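Local atomic coordinates of putative cytosine/guanine deaminase (Unidentified, PDB entry 2PAJ), a protein that catalyses the zinc-dependent hydrolytic deamination of 2-amino-4-hydroxypteridines, such as isoxanthopterin, to 2,4-dihydroxypteridines with release of ammonium. Residues A18-G23 with G404-G409; C66-A71 with A412-Y417; G130-A135 with L446-K451; V416-D421 with S442-F447. One frame throughout, in Å; residues are numbered along the deposited sequence.

Contact 1 (A18-G23 with G404-G409); sequences AAIMTG and GKVAVG
Thr22 O is approached by both Lys405 and Val406. Val406 N donates to Thr22 O over 3.2 Å, with an angle of 156° at the hydrogen, and approaches from a direction tilted out of the carbonyl plane. Lys405 adds a weaker CA-H...O contact, its CA lying 3.5 Å from Thr22 O. The CG of Lys405 touches this oxygen too. Beyond CG the lysine chain is extended, and its NZ forms a salt bridge with Asp30.

Thr22 turns its methyl rather than its hydroxyl toward the other segment. CG2 stands opposite the backbone N across CA-CB, and this brings Thr22 CG2 against Val406 O. The two methyls of Val406 divide their work. Val406 CG2 rests on Met21 O at 3.6 Å, while Val406 CG1 makes a looser apolar contact with Ile20 CG2 at 4.3 Å. Pro70 of strand 67-73 also packs on Val406.

The contact is mostly buried and lies away from the zinc. It joins the loop just after strand 19-20 to the loop between helix 383-398 and strand 414-418. Val406 is the centre of an inverse gamma turn, closed by a weak bond from Ala407 N to Lys405 O.

Contact 2 (C66-A71 with A412-Y417); sequences CVIYPA and ADIAVY
Val67 and Tyr417 form a hydrogen-bonded antiparallel pair, as do Tyr69 and Ala415, and these two pairs make the regular part of the contact. Tyr417 N to Val67 O and Ala415 N to Tyr69 O are both 2.9 Å. The return bonds, from Val67 N and Tyr69 N, lie in the planes of the carbonyls they reach.

Side chains pack closely on both faces here. On one, the Tyr417 edge meets the Tyr69 face in a T-shaped stack, with planes at 90° and centroids 5.5 Å apart. Tyr417 CE1 lies 3.7 Å from Tyr69 CB, and Tyr69 OH is bonded to Ala431 O. On the other face Ile68 lies side by side with Val416, and Ile68 CG1 is 3.9 Å from Val416 CG2. Ile68 CG2 meets Ile414 CG2.

The end at Pro70 and Ala71 is looser, though still buried. The side chains of Pro70 and Ile414 diverge. Ala71 N bonds to Asp413 O at 3.0 Å, but from 51° out of the carbonyl plane. Asp413 OD2 forms a salt bridge with Arg163, and Asp413 OD1 accepts a hydrogen bond from Ala449 N.

Strand 414-418 thus returns antiparallel to strand 67-73, consistent with the amidohydrolase fold, a TIM-type barrel with a small beta domain beside it.

Contact 3 (G130-A135 with L446-K451); sequences GCATVA and LFSAGK
Leu446 carries most of this apolar contact by spreading its two methyls over the start of strand 131-135. Leu446 CD1 lies 4.0 Å from Cys131 O. Leu446 CD2 lies 4.1 Å from Gly130 O and 4.4 Å from Ala132 CB. The leucine extends away from its own backbone N, with chi1 at -157°, and this carries both methyls toward the other strand.

The Ala132 methyl points toward segment 446-451. Besides Leu446, Ala132 CB meets the backbone at Phe447 O, 4.3 Å away. The Phe447 ring itself is directed elsewhere.

Ser448 follows the same pattern as Leu446. Its chi1 of -173° swings the hydroxyl toward Ala132, and Ser448 OG comes within 4.2 Å of Ala132 CB. The serine hydroxyl makes no hydrogen bond to Ala132 and pairs instead with Gly161 O. No hydrogen bond joins the two segments at all.

Ser448 opens a type I' beta turn that ends at Lys451. Gly130, with positive phi, is the C-prime residue of the Schellman motif closing helix 112-127.

The short strand axes approach to 7.6 Å, wider than paired strands. Strand 131-136 runs parallel to strands 67-73 and 163-168, as expected in the barrel of this TIM-barrel clan. Strand 442-448, which pairs antiparallel with 414-418 and 451-455, packs against its start. Ala71 of strand 67-73 touches both Ala132 and Leu446. Strand 451-455 packs on Leu446 through Val453 and Val454, and Leu126 of helix 112-127 lies against Cys131.

Contact 4 (V416-D421 with S442-F447); sequences VYRLDD and SVMALF
Val416 faces both Met444 and Ala445, which makes a classic beta bulge in the antiparallel pairing of strands 414-418 and 442-448. The register shifts by one residue there, and the second strand turns a corner at Met444.

The backbone bonds show the shift. Val416 N donates to Ala445 O at 2.7 Å. In return, Val416 O takes two N-H groups. Ala445 N reaches Val416 O at 3.2 Å, in plane and on a lone pair, while the bond from Met444 N is weak. Beyond the bulge Arg418 N to Ser442 O is 2.7 Å and nearly straight at 173°. Its partner bond, Ser442 N to Arg418 O, is weak.

Apolar contacts fill both faces. Val416 CG1 meets Met444 CG at 3.5 Å, and Val416 CB packs on Ala445 CB. On the other face Val443 CG1 lies 3.7 Å from Tyr417 CE2, the two side chains running alongside each other.

The polar side chains gather toward the partly exposed end. Arg418 bends at chi3 (-76°), and Met444 CB sits over one face of its guanidinium, toward the rim. The closest approach of the two side chains is Arg418 NH2 to Met444 CE, 3.6 Å. Arg418 NH1 has a weak, long ion pair with Asp456. Ser442 OG is hydrogen-bonded to Asp457. Asp420 OD2 lies 3.4 Å from Ser442 CB.

Contact 2 is the hub of the group. Its strand 67-70 continues the pairing toward contact 1, whose centre is about 8 Å away, with Ala19 O a probable hydrogen-bond partner of Ile68 N at 2.8 Å. Its other strand, 414-417, shares Val416 and Tyr417 with contact 4, also about 8 Å away between centres. Contacts 3 and 4 share Leu446 and Phe447, and Phe447 N probably bonds to Ile414 O of contact 2 at 2.7 Å. Contacts 1, 2 and 4 lie away from the zinc site. Contact 3 leads toward it: the side chain of Cys131 is about 11 Å from that of the zinc ligand His76.

Contact 1 (A18-G23 with G404-G409)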
loop_
_atom_site.group_PDB
_atom_site.type_symbol
_atom_site.label_atom_id
_atom_site.label_comp_id
_atom_site.label_asym_id
_atom_site.label_seq_id
_atom_site.Cartn_x
_atom_site.Cartn_y
_atom_site.Cartn_z
ATOM N N ALA A 18 16.008 -20.305 -4.453
ATOM C CA ALA A 18 15.570 -21.065 -5.611
ATOM C C ALA A 18 15.250 -20.125 -6.769
ATOM O O ALA A 18 15.345 -20.504 -7.932
ATOM C CB ALA A 18 14.349 -21.893 -5.251
ATOM N N ALA A 19 14.872 -18.893 -6.440
ATOM C CA ALA A 19 14.534 -17.889 -7.443
ATOM C C ALA A 19 14.553 -16.479 -6.852
ATOM O O ALA A 19 14.267 -16.287 -5.665
ATOM C CB ALA A 19 13.168 -18.186 -8.030
ATOM N N ILE A 20 14.883 -15.499 -7.693
ATOM C CA ILE A 20 14.947 -14.100 -7.278
ATOM C C ILE A 20 14.287 -13.146 -8.275
ATOM O O ILE A 20 14.850 -12.852 -9.327
ATOM C CB ILE A 20 16.411 -13.628 -7.107
ATOM C CG1 ILE A 20 17.175 -14.564 -6.164
ATOM C CG2 ILE A 20 16.426 -12.222 -6.539
ATOM C CD1 ILE A 20 18.656 -14.227 -6.003
ATOM N N MET A 21 13.096 -12.658 -7.949
ATOM C CA MET A 21 12.419 -11.705 -8.826
ATOM C C MET A 21 12.834 -10.283 -8.401
ATOM O O MET A 21 12.763 -9.924 -7.231
ATOM C CB MET A 21 10.902 -11.887 -8.742
ATOM C CG MET A 21 10.406 -13.300 -9.087
ATOM S SD MET A 21 11.062 -14.051 -10.607
ATOM C CE MET A 21 10.140 -13.215 -11.856
ATOM N N THR A 22 13.275 -9.486 -9.367
ATOM C CA THR A 22 13.762 -8.140 -9.108
ATOM C C THR A 22 12.739 -7.030 -9.020
ATOM O O THR A 22 13.015 -5.972 -8.454
ATOM C CB THR A 22 14.741 -7.707 -10.184
ATOM O OG1 THR A 22 15.597 -8.802 -10.514
ATOM C CG2 THR A 22 15.599 -6.543 -9.672
ATOM N N GLY A 23 11.564 -7.259 -9.579
ATOM C CA GLY A 23 10.562 -6.219 -9.570
ATOM C C GLY A 23 10.961 -5.198 -10.618
ATOM O O GLY A 23 10.626 -4.024 -10.514
ATOM N N GLY A 404 11.392 -0.874 -3.489
ATOM C CA GLY A 404 10.665 -1.634 -4.498
ATOM C C GLY A 404 11.447 -2.472 -5.504
ATOM O O GLY A 404 10.879 -2.984 -6.464
ATOM N N LYS A 405 12.746 -2.630 -5.292
ATOM C CA LYS A 405 13.572 -3.394 -6.217
ATOM C C LYS A 405 14.644 -4.202 -5.508
ATOM O O LYS A 405 15.346 -3.687 -4.641
ATOM C CB LYS A 405 14.254 -2.454 -7.194
ATOM C CG LYS A 405 13.762 -2.526 -8.618
ATOM C CD LYS A 405 14.632 -1.620 -9.456
ATOM C CE LYS A 405 14.416 -1.785 -10.942
ATOM N NZ LYS A 405 15.514 -1.054 -11.665
ATOM N N VAL A 406 14.769 -5.476 -5.863
ATOM C CA VAL A 406 15.809 -6.286 -5.247
ATOM C C VAL A 406 17.033 -6.088 -6.155
ATOM O O VAL A 406 17.308 -6.891 -7.048
ATOM C CB VAL A 406 15.434 -7.786 -5.165
ATOM C CG1 VAL A 406 16.458 -8.530 -4.312
ATOM C CG2 VAL A 406 14.061 -7.937 -4.569
ATOM N N ALA A 407 17.736 -4.980 -5.936
ATOM C CA ALA A 407 18.920 -4.642 -6.708
ATOM C C ALA A 407 19.907 -3.990 -5.760
ATOM O O ALA A 407 19.511 -3.346 -4.800
ATOM C CB ALA A 407 18.551 -3.692 -7.843
ATOM N N VAL A 408 21.192 -4.180 -6.018
ATOM C CA VAL A 408 22.219 -3.609 -5.159
ATOM C C VAL A 408 22.102 -2.073 -5.125
ATOM O O VAL A 408 21.970 -1.422 -6.155
ATOM C CB VAL A 408 23.638 -4.080 -5.629
ATOM C CG1 VAL A 408 23.894 -3.655 -7.058
ATOM C CG2 VAL A 408 24.696 -3.533 -4.714
ATOM N N GLY A 409 22.114 -1.513 -3.920
ATOM C CA GLY A 409 22.000 -0.073 -3.759
ATOM C C GLY A 409 20.649 0.360 -3.212
ATOM O O GLY A 409 20.509 1.443 -2.642
#

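Contact 2 (C66-A71 with A412-Y417)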
loop_
_atom_site.group_PDB
_atom_site.type_symbol
_atom_site.label_atom_id
_atom_site.label_comp_id
_atom_site.label_asym_id
_atom_site.label_seq_id
_atom_site.Cartn_x
_atom_site.Cartn_y
_atom_site.Cartn_z
ATOM N N CYS A 66 13.619 -21.686 -1.294
ATOM C CA CYS A 66 12.754 -20.528 -1.153
ATOM C C CYS A 66 12.881 -19.562 -2.307
ATOM O O CYS A 66 13.911 -19.473 -2.964
ATOM C CB CYS A 66 13.043 -19.792 0.153
ATOM S SG CYS A 66 12.629 -20.724 1.616
ATOM N N VAL A 67 11.798 -18.834 -2.534
ATOM C CA VAL A 67 11.719 -17.847 -3.595
ATOM C C VAL A 67 11.795 -16.460 -2.958
ATOM O O VAL A 67 11.207 -16.201 -1.903
ATOM C CB VAL A 67 10.388 -18.010 -4.385
ATOM C CG1 VAL A 67 10.299 -16.999 -5.507
ATOM C CG2 VAL A 67 10.299 -19.415 -4.949
ATOM N N ILE A 68 12.540 -15.574 -3.603
ATOM C CA ILE A 68 12.706 -14.218 -3.111
ATOM C C ILE A 68 12.005 -13.242 -4.048
ATOM O O ILE A 68 12.075 -13.372 -5.268
ATOM C CB ILE A 68 14.216 -13.863 -2.970
ATOM C CG1 ILE A 68 14.832 -14.706 -1.851
ATOM C CG2 ILE A 68 14.392 -12.390 -2.656
ATOM C CD1 ILE A 68 16.296 -14.480 -1.640
ATOM N N TYR A 69 11.309 -12.284 -3.444
ATOM C CA TYR A 69 10.543 -11.243 -4.129
ATOM C C TYR A 69 10.846 -9.951 -3.372
ATOM O O TYR A 69 11.328 -9.985 -2.235
ATOM C CB TYR A 69 9.039 -11.487 -3.934
ATOM C CG TYR A 69 8.260 -12.321 -4.945
ATOM C CD1 TYR A 69 8.779 -13.508 -5.476
ATOM C CD2 TYR A 69 6.954 -11.950 -5.305
ATOM C CE1 TYR A 69 8.021 -14.302 -6.334
ATOM C CE2 TYR A 69 6.190 -12.733 -6.155
ATOM C CZ TYR A 69 6.727 -13.909 -6.665
ATOM O OH TYR A 69 5.957 -14.701 -7.482
ATOM N N PRO A 70 10.607 -8.793 -3.997
ATOM C CA PRO A 70 10.875 -7.588 -3.215
ATOM C C PRO A 70 9.574 -7.452 -2.407
ATOM O O PRO A 70 8.514 -7.853 -2.890
ATOM C CB PRO A 70 11.052 -6.512 -4.283
ATOM C CG PRO A 70 10.246 -6.997 -5.403
ATOM C CD PRO A 70 10.534 -8.475 -5.429
ATOM N N ALA A 71 9.636 -6.957 -1.174
ATOM C CA ALA A 71 8.425 -6.816 -0.361
ATOM C C ALA A 71 7.366 -5.986 -1.106
ATOM O O ALA A 71 7.702 -5.117 -1.905
ATOM C CB ALA A 71 8.772 -6.176 0.981
ATOM N N ALA A 412 16.740 -2.489 1.740
ATOM C CA ALA A 412 16.559 -3.921 1.973
ATOM C C ALA A 412 15.163 -4.321 2.432
ATOM O O ALA A 412 14.965 -4.664 3.600
ATOM C CB ALA A 412 17.586 -4.417 2.978
ATOM N N ASP A 413 14.204 -4.273 1.510
ATOM C CA ASP A 413 12.828 -4.678 1.796
ATOM C C ASP A 413 12.626 -5.919 0.950
ATOM O O ASP A 413 12.313 -5.834 -0.242
ATOM C CB ASP A 413 11.848 -3.587 1.388
ATOM C CG ASP A 413 12.172 -2.263 2.032
ATOM O OD1 ASP A 413 12.352 -2.229 3.272
ATOM O OD2 ASP A 413 12.248 -1.257 1.298
ATOM N N ILE A 414 12.818 -7.070 1.583
ATOM C CA ILE A 414 12.739 -8.341 0.893
ATOM C C ILE A 414 11.815 -9.351 1.541
ATOM O O ILE A 414 11.695 -9.417 2.761
ATOM C CB ILE A 414 14.146 -8.980 0.788
ATOM C CG1 ILE A 414 15.119 -7.965 0.203
ATOM C CG2 ILE A 414 14.108 -10.229 -0.096
ATOM C CD1 ILE A 414 16.560 -8.420 0.224
ATOM N N ALA A 415 11.167 -10.145 0.698
ATOM C CA ALA A 415 10.285 -11.202 1.153
ATOM C C ALA A 415 10.861 -12.545 0.694
ATOM O O ALA A 415 11.183 -12.733 -0.477
ATOM C CB ALA A 415 8.897 -11.001 0.592
ATOM N N VAL A 416 11.016 -13.465 1.635
ATOM C CA VAL A 416 11.529 -14.788 1.341
ATOM C C VAL A 416 10.403 -15.751 1.664
ATOM O O VAL A 416 10.052 -15.929 2.832
ATOM C CB VAL A 416 12.752 -15.097 2.206
ATOM C CG1 VAL A 416 13.246 -16.514 1.947
ATOM C CG2 VAL A 416 13.833 -14.090 1.901
ATOM N N TYR A 417 9.832 -16.362 0.628
ATOM C CA TYR A 417 8.718 -17.296 0.809
ATOM C C TYR A 417 9.081 -18.781 0.770
ATOM O O TYR A 417 9.844 -19.228 -0.088
ATOM C CB TYR A 417 7.639 -17.051 -0.250
ATOM C CG TYR A 417 7.132 -15.634 -0.353
ATOM C CD1 TYR A 417 7.545 -14.803 -1.403
ATOM C CD2 TYR A 417 6.210 -15.129 0.567
ATOM C CE1 TYR A 417 7.047 -13.510 -1.535
ATOM C CE2 TYR A 417 5.707 -13.837 0.442
ATOM C CZ TYR A 417 6.128 -13.034 -0.611
ATOM O OH TYR A 417 5.632 -11.758 -0.748
#

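Contact 3 (G130-A135 with L446-K451)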
loop_
_atom_site.group_PDB
_atom_site.type_symbol
_atom_site.label_atom_id
_atom_site.label_comp_id
_atom_site.label_asym_id
_atom_site.label_seq_id
_atom_site.Cartn_x
_atom_site.Cartn_y
_atom_site.Cartn_z
ATOM N N GLY A 130 3.674 -10.413 2.945
ATOM C CA GLY A 130 4.912 -9.940 2.359
ATOM C C GLY A 130 5.019 -8.465 2.049
ATOM O O GLY A 130 5.980 -8.037 1.423
ATOM N N CYS A 131 4.035 -7.688 2.482
ATOM C CA CYS A 131 4.024 -6.246 2.258
ATOM C C CYS A 131 4.833 -5.518 3.342
ATOM O O CYS A 131 4.628 -5.747 4.534
ATOM C CB CYS A 131 2.578 -5.750 2.247
ATOM S SG CYS A 131 2.382 -3.972 2.094
ATOM N N ALA A 132 5.758 -4.653 2.925
ATOM C CA ALA A 132 6.588 -3.910 3.875
ATOM C C ALA A 132 6.284 -2.398 3.890
ATOM O O ALA A 132 6.569 -1.701 4.866
ATOM C CB ALA A 132 8.059 -4.153 3.566
ATOM N N THR A 133 5.703 -1.908 2.797
ATOM C CA THR A 133 5.339 -0.503 2.660
ATOM C C THR A 133 3.830 -0.425 2.482
ATOM O O THR A 133 3.287 -0.899 1.493
ATOM C CB THR A 133 5.997 0.155 1.435
ATOM O OG1 THR A 133 7.373 -0.229 1.363
ATOM C CG2 THR A 133 5.917 1.658 1.554
ATOM N N VAL A 134 3.159 0.180 3.452
ATOM C CA VAL A 134 1.717 0.317 3.408
ATOM C C VAL A 134 1.321 1.783 3.298
ATOM O O VAL A 134 1.956 2.651 3.880
ATOM C CB VAL A 134 1.077 -0.271 4.681
ATOM C CG1 VAL A 134 -0.430 -0.310 4.530
ATOM C CG2 VAL A 134 1.650 -1.648 4.973
ATOM N N ALA A 135 0.278 2.048 2.528
ATOM C CA ALA A 135 -0.221 3.398 2.351
ATOM C C ALA A 135 -1.695 3.342 2.716
ATOM O O ALA A 135 -2.455 2.568 2.131
ATOM C CB ALA A 135 -0.046 3.858 0.903
ATOM N N LEU A 446 10.800 -11.716 6.178
ATOM C CA LEU A 446 10.376 -10.436 5.617
ATOM C C LEU A 446 11.380 -9.424 6.163
ATOM O O LEU A 446 11.652 -9.408 7.366
ATOM C CB LEU A 446 8.968 -10.051 6.087
ATOM C CG LEU A 446 8.120 -9.058 5.259
ATOM C CD1 LEU A 446 7.498 -8.032 6.181
ATOM C CD2 LEU A 446 8.950 -8.381 4.183
ATOM N N PHE A 447 11.930 -8.597 5.275
ATOM C CA PHE A 447 12.893 -7.571 5.649
ATOM C C PHE A 447 12.399 -6.186 5.308
ATOM O O PHE A 447 11.956 -5.936 4.191
ATOM C CB PHE A 447 14.223 -7.784 4.941
ATOM C CG PHE A 447 15.002 -8.933 5.473
ATOM C CD1 PHE A 447 14.987 -10.161 4.832
ATOM C CD2 PHE A 447 15.726 -8.792 6.643
ATOM C CE1 PHE A 447 15.684 -11.240 5.350
ATOM C CE2 PHE A 447 16.427 -9.853 7.179
ATOM C CZ PHE A 447 16.409 -11.092 6.529
ATOM N N SER A 448 12.472 -5.294 6.292
ATOM C CA SER A 448 12.070 -3.916 6.099
ATOM C C SER A 448 13.234 -3.060 6.564
ATOM O O SER A 448 13.613 -3.064 7.745
ATOM C CB SER A 448 10.815 -3.581 6.907
ATOM O OG SER A 448 10.353 -2.278 6.588
ATOM N N ALA A 449 13.817 -2.333 5.618
ATOM C CA ALA A 449 14.948 -1.483 5.928
ATOM C C ALA A 449 16.056 -2.330 6.567
ATOM O O ALA A 449 16.709 -1.895 7.522
ATOM C CB ALA A 449 14.512 -0.364 6.869
ATOM N N GLY A 450 16.245 -3.541 6.039
ATOM C CA GLY A 450 17.284 -4.430 6.528
ATOM C C GLY A 450 17.027 -5.116 7.854
ATOM O O GLY A 450 17.924 -5.743 8.423
ATOM N N LYS A 451 15.813 -4.997 8.371
ATOM C CA LYS A 451 15.503 -5.644 9.631
ATOM C C LYS A 451 14.478 -6.733 9.406
ATOM O O LYS A 451 13.583 -6.598 8.572
ATOM C CB LYS A 451 15.012 -4.613 10.646
ATOM C CG LYS A 451 16.145 -3.676 11.038
ATOM C CD LYS A 451 15.789 -2.644 12.094
ATOM C CE LYS A 451 17.041 -1.818 12.382
ATOM N NZ LYS A 451 16.867 -0.795 13.448
#

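Contact 4 (V416-D421 with S442-F447)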
loop_
_atom_site.group_PDB
_atom_site.type_symbol
_atom_site.label_atom_id
_atom_site.label_comp_id
_atom_site.label_asym_id
_atom_site.label_seq_id
_atom_site.Cartn_x
_atom_site.Cartn_y
_atom_site.Cartn_z
ATOM N N VAL A 416 11.016 -13.465 1.635
ATOM C CA VAL A 416 11.529 -14.788 1.341
ATOM C C VAL A 416 10.403 -15.751 1.664
ATOM O O VAL A 416 10.052 -15.929 2.832
ATOM C CB VAL A 416 12.752 -15.097 2.206
ATOM C CG1 VAL A 416 13.246 -16.514 1.947
ATOM C CG2 VAL A 416 13.833 -14.090 1.901
ATOM N N TYR A 417 9.832 -16.362 0.628
ATOM C CA TYR A 417 8.718 -17.296 0.809
ATOM C C TYR A 417 9.081 -18.781 0.770
ATOM O O TYR A 417 9.844 -19.228 -0.088
ATOM C CB TYR A 417 7.639 -17.051 -0.250
ATOM C CG TYR A 417 7.132 -15.634 -0.353
ATOM C CD1 TYR A 417 7.545 -14.803 -1.403
ATOM C CD2 TYR A 417 6.210 -15.129 0.567
ATOM C CE1 TYR A 417 7.047 -13.510 -1.535
ATOM C CE2 TYR A 417 5.707 -13.837 0.442
ATOM C CZ TYR A 417 6.128 -13.034 -0.611
ATOM O OH TYR A 417 5.632 -11.758 -0.748
ATOM N N ARG A 418 8.534 -19.539 1.712
ATOM C CA ARG A 418 8.756 -20.978 1.736
ATOM C C ARG A 418 7.483 -21.597 1.145
ATOM O O ARG A 418 6.382 -21.352 1.642
ATOM C CB ARG A 418 8.992 -21.474 3.169
ATOM C CG ARG A 418 9.255 -22.972 3.263
ATOM C CD ARG A 418 10.052 -23.310 4.502
ATOM N NE ARG A 418 11.467 -22.971 4.359
ATOM C CZ ARG A 418 12.244 -22.632 5.382
ATOM N NH1 ARG A 418 11.732 -22.584 6.608
ATOM N NH2 ARG A 418 13.524 -22.356 5.193
ATOM N N LEU A 419 7.631 -22.364 0.064
ATOM C CA LEU A 419 6.484 -22.990 -0.592
ATOM C C LEU A 419 6.278 -24.395 -0.054
ATOM O O LEU A 419 6.263 -25.361 -0.810
ATOM C CB LEU A 419 6.711 -23.057 -2.099
ATOM C CG LEU A 419 7.168 -21.782 -2.805
ATOM C CD1 LEU A 419 7.383 -22.084 -4.271
ATOM C CD2 LEU A 419 6.137 -20.678 -2.636
ATOM N N ASP A 420 6.106 -24.502 1.254
ATOM C CA ASP A 420 5.924 -25.787 1.912
ATOM C C ASP A 420 4.478 -26.304 1.906
ATOM O O ASP A 420 4.190 -27.371 2.453
ATOM C CB ASP A 420 6.441 -25.661 3.339
ATOM C CG ASP A 420 5.845 -24.469 4.058
ATOM O OD1 ASP A 420 4.643 -24.516 4.410
ATOM O OD2 ASP A 420 6.575 -23.475 4.255
ATOM N N ASP A 421 3.579 -25.534 1.297
ATOM C CA ASP A 421 2.169 -25.899 1.188
ATOM C C ASP A 421 2.012 -26.695 -0.103
ATOM O O ASP A 421 2.611 -26.351 -1.122
ATOM C CB ASP A 421 1.299 -24.643 1.099
ATOM C CG ASP A 421 -0.195 -24.952 1.145
ATOM O OD1 ASP A 421 -0.769 -24.948 2.251
ATOM O OD2 ASP A 421 -0.794 -25.209 0.082
ATOM N N SER A 442 4.218 -19.086 2.867
ATOM C CA SER A 442 4.788 -18.975 4.194
ATOM C C SER A 442 5.966 -17.998 4.178
ATOM O O SER A 442 6.955 -18.231 3.489
ATOM C CB SER A 442 5.233 -20.377 4.642
ATOM O OG SER A 442 5.856 -20.382 5.911
ATOM N N VAL A 443 5.854 -16.893 4.917
ATOM C CA VAL A 443 6.945 -15.919 4.983
ATOM C C VAL A 443 7.987 -16.361 6.010
ATOM O O VAL A 443 7.861 -16.097 7.210
ATOM C CB VAL A 443 6.453 -14.488 5.352
ATOM C CG1 VAL A 443 5.919 -13.779 4.124
ATOM C CG2 VAL A 443 5.384 -14.573 6.401
ATOM N N MET A 444 9.015 -17.051 5.531
ATOM C CA MET A 444 10.061 -17.509 6.423
ATOM C C MET A 444 10.835 -16.258 6.794
ATOM O O MET A 444 11.425 -16.174 7.866
ATOM C CB MET A 444 10.963 -18.549 5.718
ATOM C CG MET A 444 12.075 -17.976 4.847
ATOM S SD MET A 444 13.666 -17.868 5.717
ATOM C CE MET A 444 14.674 -18.969 4.694
ATOM N N ALA A 445 10.801 -15.267 5.912
ATOM C CA ALA A 445 11.520 -14.029 6.177
ATOM C C ALA A 445 11.015 -12.795 5.431
ATOM O O ALA A 445 10.829 -12.819 4.222
ATOM C CB ALA A 445 12.997 -14.227 5.874
ATOM N N LEU A 446 10.800 -11.716 6.178
ATOM C CA LEU A 446 10.376 -10.436 5.617
ATOM C C LEU A 446 11.380 -9.424 6.163
ATOM O O LEU A 446 11.652 -9.408 7.366
ATOM C CB LEU A 446 8.968 -10.051 6.087
ATOM C CG LEU A 446 8.120 -9.058 5.259
ATOM C CD1 LEU A 446 7.498 -8.032 6.181
ATOM C CD2 LEU A 446 8.950 -8.381 4.183
ATOM N N PHE A 447 11.930 -8.597 5.275
ATOM C CA PHE A 447 12.893 -7.571 5.649
ATOM C C PHE A 447 12.399 -6.186 5.308
ATOM O O PHE A 447 11.956 -5.936 4.191
ATOM C CB PHE A 447 14.223 -7.784 4.941
ATOM C CG PHE A 447 15.002 -8.933 5.473
ATOM C CD1 PHE A 447 14.987 -10.161 4.832
ATOM C CD2 PHE A 447 15.726 -8.792 6.643
ATOM C CE1 PHE A 447 15.684 -11.240 5.350
ATOM C CE2 PHE A 447 16.427 -9.853 7.179
ATOM C CZ PHE A 447 16.409 -11.092 6.529
#